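Local coordinates for protein bacterial regulatory proteins, tetR family (PDB 3AQT) that binds resorcinol in an all-helical ligand domain and, as a TetR-family transcriptional repressor, probably binds DNA through a helix-turn-helix motif, at residues B[100-105]-B[142-147]; B[149-154]-B[190-195]. One frame throughout, in Å; residues are numbered along the deposited sequence.

How the interactions relate
Both interactions are buried, apolar contacts between helices, and their centres lie about 9 Å apart. Interaction 1 is mainly aromatic and sits close to the centre of the chain, where helix 90-111 meets helix 138-146. Interaction 2 is aliphatic apart from one histidine and joins helix 150-157 to helix 180-199 beside the second subunit. The two contacts lie in series along the chain, with helices 138-146 and 150-157 consecutive. They also touch directly: Phe-102 CE2 packs on Leu-154 CD2 at 3.6 Å, and Phe-144 CE1 on Leu-154 CD1 at 3.7 Å. Leu-154 thus ties the aromatic cluster to the layer near the dimer interface.

Interaction 1 of 2, residues B[100-105]-B[142-147]; sequences DAFESV and GFFIQM
Phe-102 spans the gap between helix 90-111 and helix 138-146, whose short segments approach to 12.9 Å between axes at 133°. Its CB points past the second helix, and the first torsion (chi1 -60°), with CG beside the backbone N and anti to the carbonyl carbon, carries the far ring atoms over to it. Across to 142-147, it is these far atoms that touch. CE1 meets CE2 of Phe-144 at 4.2 Å, the two side chains crossing at a slant. CZ lies 4.2 Å from CB of Phe-143, while CE2 comes within 4.4 Å of the methyl CE of selenomethionine Met-147. The rings of Phe-102 and Phe-143 are inclined at 64°, an oblique pair with centroids 5.8 Å apart. One residue earlier, Ala-101 CB, which points at the second segment, touches Phe-143 CE2 at 3.7 Å. Phe-143 also packs on Val-97 and Ala-98 of helix 90-111, and Met-147 on Leu-94 and Ala-98. Trp-140 meets the Phe-102 ring edge-to-face, and Val-153 of helix 150-157 packs on it too. Such apolar packing, rich in aromatic rings, is part of the hydrophobic core of the all-helical TetR-family fold.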
loop_
_atom_site.group_PDB
_atom_site.type_symbol
_atom_site.label_atom_id
_atom_site.label_comp_id
_atom_site.label_asym_id
_atom_site.label_seq_id
_atom_site.Cartn_x
_atom_site.Cartn_y
_atom_site.Cartn_z
ATOM N N ASP B 100 -5.960 15.599 -10.282
ATOM C CA ASP B 100 -5.984 16.084 -11.644
ATOM C C ASP B 100 -5.267 15.096 -12.562
ATOM O O ASP B 100 -5.756 14.771 -13.640
ATOM C CB ASP B 100 -5.324 17.466 -11.712
ATOM C CG ASP B 100 -5.295 18.034 -13.120
ATOM O OD1 ASP B 100 -6.370 18.421 -13.633
ATOM O OD2 ASP B 100 -4.197 18.089 -13.715
ATOM N N ALA B 101 -4.112 14.606 -12.131
ATOM C CA ALA B 101 -3.356 13.654 -12.943
ATOM C C ALA B 101 -4.072 12.305 -13.113
ATOM O O ALA B 101 -4.174 11.780 -14.222
ATOM C CB ALA B 101 -1.971 13.433 -12.340
ATOM N N PHE B 102 -4.567 11.744 -12.015
ATOM C CA PHE B 102 -5.244 10.457 -12.082
ATOM C C PHE B 102 -6.566 10.526 -12.838
ATOM O O PHE B 102 -6.904 9.610 -13.590
ATOM C CB PHE B 102 -5.484 9.902 -10.678
ATOM C CG PHE B 102 -4.229 9.684 -9.888
ATOM C CD1 PHE B 102 -3.065 9.252 -10.512
ATOM C CD2 PHE B 102 -4.219 9.889 -8.512
ATOM C CE1 PHE B 102 -1.906 9.026 -9.781
ATOM C CE2 PHE B 102 -3.067 9.667 -7.764
ATOM C CZ PHE B 102 -1.903 9.233 -8.401
ATOM N N GLU B 103 -7.316 11.604 -12.645
ATOM C CA GLU B 103 -8.596 11.747 -13.330
ATOM C C GLU B 103 -8.404 11.875 -14.843
ATOM O O GLU B 103 -9.192 11.344 -15.618
ATOM C CB GLU B 103 -9.355 12.958 -12.798
ATOM C CG GLU B 103 -10.700 13.183 -13.464
ATOM C CD GLU B 103 -11.377 14.443 -12.957
ATOM O OE1 GLU B 103 -12.413 14.841 -13.523
ATOM O OE2 GLU B 103 -10.868 15.042 -11.986
ATOM N N SER B 104 -7.356 12.569 -15.264
ATOM C CA SER B 104 -7.099 12.733 -16.687
ATOM C C SER B 104 -6.939 11.380 -17.355
ATOM O O SER B 104 -7.506 11.140 -18.426
ATOM C CB SER B 104 -5.832 13.556 -16.923
ATOM O OG SER B 104 -5.994 14.868 -16.421
ATOM N N VAL B 105 -6.154 10.501 -16.738
ATOM C CA VAL B 105 -5.943 9.178 -17.304
ATOM C C VAL B 105 -7.213 8.334 -17.181
ATOM O O VAL B 105 -7.564 7.589 -18.094
ATOM C CB VAL B 105 -4.741 8.471 -16.624
ATOM C CG1 VAL B 105 -4.708 6.991 -16.992
ATOM C CG2 VAL B 105 -3.447 9.123 -17.091
ATOM N N GLY B 142 6.650 10.898 -8.651
ATOM C CA GLY B 142 6.697 11.654 -7.417
ATOM C C GLY B 142 5.489 11.386 -6.543
ATOM O O GLY B 142 5.598 11.397 -5.320
ATOM N N PHE B 143 4.335 11.149 -7.158
ATOM C CA PHE B 143 3.121 10.879 -6.394
ATOM C C PHE B 143 3.242 9.572 -5.612
ATOM O O PHE B 143 2.952 9.517 -4.418
ATOM C CB PHE B 143 1.896 10.778 -7.319
ATOM C CG PHE B 143 1.594 12.037 -8.092
ATOM C CD1 PHE B 143 1.519 13.269 -7.447
ATOM C CD2 PHE B 143 1.369 11.988 -9.468
ATOM C CE1 PHE B 143 1.224 14.432 -8.158
ATOM C CE2 PHE B 143 1.073 13.149 -10.194
ATOM C CZ PHE B 143 1.002 14.373 -9.533
ATOM N N PHE B 144 3.679 8.520 -6.296
ATOM C CA PHE B 144 3.806 7.206 -5.678
ATOM C C PHE B 144 4.892 7.043 -4.626
ATOM O O PHE B 144 4.863 6.084 -3.860
ATOM C CB PHE B 144 3.971 6.147 -6.766
ATOM C CG PHE B 144 2.715 5.888 -7.540
ATOM C CD1 PHE B 144 1.746 5.029 -7.046
ATOM C CD2 PHE B 144 2.475 6.544 -8.734
ATOM C CE1 PHE B 144 0.556 4.826 -7.729
ATOM C CE2 PHE B 144 1.287 6.349 -9.425
ATOM C CZ PHE B 144 0.326 5.487 -8.918
ATOM N N ILE B 145 5.842 7.970 -4.575
ATOM C CA ILE B 145 6.916 7.878 -3.592
ATOM C C ILE B 145 6.752 8.876 -2.449
ATOM O O ILE B 145 6.525 8.474 -1.309
ATOM C CB ILE B 145 8.305 8.074 -4.255
ATOM C CG1 ILE B 145 8.344 9.403 -5.016
ATOM C CG2 ILE B 145 8.598 6.910 -5.197
ATOM C CD1 ILE B 145 9.661 9.728 -5.744
ATOM N N GLN B 146 6.852 10.169 -2.755
ATOM C CA GLN B 146 6.726 11.224 -1.747
ATOM C C GLN B 146 5.306 11.526 -1.261
ATOM O O GLN B 146 5.077 12.571 -0.648
ATOM C CB GLN B 146 7.333 12.536 -2.260
ATOM C CG GLN B 146 8.846 12.618 -2.227
ATOM C CD GLN B 146 9.464 12.406 -3.589
ATOM O OE1 GLN B 146 9.057 13.027 -4.570
ATOM N NE2 GLN B 146 10.460 11.530 -3.659
HETATM N N MSE B 147 4.352 10.641 -1.523
HETATM C CA MSE B 147 2.984 10.901 -1.082
HETATM C C MSE B 147 2.361 9.658 -0.447
HETATM O O MSE B 147 2.119 8.647 -1.116
HETATM C CB MSE B 147 2.138 11.406 -2.265
HETATM C CG MSE B 147 0.717 11.883 -1.911
HETATM SE SE MSE B 147 -0.231 12.800 -3.380
HETATM C CE MSE B 147 -0.477 11.294 -4.579
#

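Interaction 2 of 2, residues B[149-154]-B[190-195]; sequences AAHPVL and SLIAAI
His-151 and Ile-192 mark the closest backbone approach, 7.5 Å between their CA atoms, where helix 150-157 crosses helix 180-199 at 130° with segment axes 10.8 Å apart. This is helix-helix packing in the ligand-binding domain of a TetR-family regulator, and Ala-149 takes the N-cap position just before the first helix. Ile-192 buries the largest share of the contact. With CG1 anti to the carbonyl carbon (chi1 -65°), its longer branch extends to the start of helix 150-157, where CD1 meets CB of Ala-150 at 4.2 Å. Leu-154 slides past this branch in the opposite direction, its CD1 lying 3.9 Å from Ile-192 CG1 and also packing on Leu-191 CD2. Leu-191 is also near the resorcinol, its side chain about 6 Å away. The side chains of His-151 and Ile-192 cross at about a right angle; His-151 NE2 is hydrogen-bonded to Thr-185 OG1, while the residue packs on Ala-193 of the second subunit. This places the contact next to the dimer interface. Ile-192 CD1 approaches His-151 at the ring edge, 4.0 Å from ND1, and also touches the base of that residue, 3.6 Å from the backbone N.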
loop_
_atom_site.group_PDB
_atom_site.type_symbol
_atom_site.label_atom_id
_atom_site.label_comp_id
_atom_site.label_asym_id
_atom_site.label_seq_id
_atom_site.Cartn_x
_atom_site.Cartn_y
_atom_site.Cartn_z
ATOM N N ALA B 149 -0.521 9.665 0.885
ATOM C CA ALA B 149 -1.945 9.745 0.646
ATOM C C ALA B 149 -2.260 9.314 -0.783
ATOM O O ALA B 149 -3.365 9.542 -1.274
ATOM C CB ALA B 149 -2.443 11.172 0.896
ATOM N N ALA B 150 -1.296 8.687 -1.451
ATOM C CA ALA B 150 -1.518 8.228 -2.820
ATOM C C ALA B 150 -2.712 7.280 -2.870
ATOM O O ALA B 150 -3.589 7.413 -3.718
ATOM C CB ALA B 150 -0.281 7.527 -3.355
ATOM N N HIS B 151 -2.751 6.335 -1.942
ATOM C CA HIS B 151 -3.832 5.367 -1.905
ATOM C C HIS B 151 -5.211 6.011 -1.819
ATOM O O HIS B 151 -6.092 5.701 -2.614
ATOM C CB HIS B 151 -3.643 4.400 -0.738
ATOM C CG HIS B 151 -4.602 3.252 -0.757
ATOM N ND1 HIS B 151 -4.456 2.177 -1.608
ATOM C CD2 HIS B 151 -5.752 3.037 -0.074
ATOM C CE1 HIS B 151 -5.475 1.351 -1.449
ATOM N NE2 HIS B 151 -6.275 1.851 -0.525
ATOM N N PRO B 152 -5.425 6.909 -0.844
ATOM C CA PRO B 152 -6.738 7.559 -0.716
ATOM C C PRO B 152 -7.144 8.333 -1.976
ATOM O O PRO B 152 -8.319 8.347 -2.348
ATOM C CB PRO B 152 -6.556 8.485 0.492
ATOM C CG PRO B 152 -5.488 7.820 1.292
ATOM C CD PRO B 152 -4.522 7.329 0.244
ATOM N N VAL B 153 -6.179 8.989 -2.617
ATOM C CA VAL B 153 -6.454 9.751 -3.833
ATOM C C VAL B 153 -6.838 8.792 -4.955
ATOM O O VAL B 153 -7.836 8.990 -5.639
ATOM C CB VAL B 153 -5.228 10.590 -4.278
ATOM C CG1 VAL B 153 -5.532 11.290 -5.597
ATOM C CG2 VAL B 153 -4.877 11.624 -3.211
ATOM N N LEU B 154 -6.042 7.749 -5.139
ATOM C CA LEU B 154 -6.333 6.761 -6.161
ATOM C C LEU B 154 -7.736 6.193 -5.957
ATOM O O LEU B 154 -8.480 5.997 -6.917
ATOM C CB LEU B 154 -5.295 5.636 -6.127
ATOM C CG LEU B 154 -3.934 6.015 -6.708
ATOM C CD1 LEU B 154 -2.908 4.948 -6.384
ATOM C CD2 LEU B 154 -4.065 6.206 -8.206
ATOM N N SER B 190 -1.484 -2.724 -4.078
ATOM C CA SER B 190 -0.469 -3.469 -4.832
ATOM C C SER B 190 0.182 -2.606 -5.899
ATOM O O SER B 190 1.388 -2.699 -6.135
ATOM C CB SER B 190 -1.090 -4.679 -5.525
ATOM O OG SER B 190 -1.551 -5.626 -4.582
ATOM N N LEU B 191 -0.624 -1.778 -6.557
ATOM C CA LEU B 191 -0.116 -0.908 -7.610
ATOM C C LEU B 191 0.981 -0.016 -7.048
ATOM O O LEU B 191 2.078 0.061 -7.605
ATOM C CB LEU B 191 -1.245 -0.047 -8.180
ATOM C CG LEU B 191 -0.866 0.955 -9.279
ATOM C CD1 LEU B 191 -0.545 0.222 -10.573
ATOM C CD2 LEU B 191 -2.023 1.919 -9.499
ATOM N N ILE B 192 0.681 0.646 -5.935
ATOM C CA ILE B 192 1.639 1.537 -5.296
ATOM C C ILE B 192 2.954 0.814 -4.987
ATOM O O ILE B 192 4.035 1.289 -5.352
ATOM C CB ILE B 192 1.043 2.139 -3.998
ATOM C CG1 ILE B 192 -0.141 3.041 -4.361
ATOM C CG2 ILE B 192 2.118 2.905 -3.231
ATOM C CD1 ILE B 192 -1.027 3.442 -3.184
ATOM N N ALA B 193 2.865 -0.332 -4.318
ATOM C CA ALA B 193 4.063 -1.090 -3.989
ATOM C C ALA B 193 4.769 -1.464 -5.279
ATOM O O ALA B 193 5.990 -1.320 -5.400
ATOM C CB ALA B 193 3.702 -2.340 -3.215
ATOM N N ALA B 194 4.001 -1.941 -6.250
ATOM C CA ALA B 194 4.580 -2.338 -7.526
ATOM C C ALA B 194 5.344 -1.194 -8.194
ATOM O O ALA B 194 6.453 -1.380 -8.691
ATOM C CB ALA B 194 3.485 -2.861 -8.461
ATOM N N ILE B 195 4.756 -0.008 -8.202
ATOM C CA ILE B 195 5.404 1.131 -8.840
ATOM C C ILE B 195 6.620 1.616 -8.053
ATOM O O ILE B 195 7.619 2.030 -8.637
ATOM C CB ILE B 195 4.370 2.265 -9.069
ATOM C CG1 ILE B 195 3.386 1.810 -10.153
ATOM C CG2 ILE B 195 5.061 3.576 -9.450
ATOM C CD1 ILE B 195 2.700 0.445 -10.083
#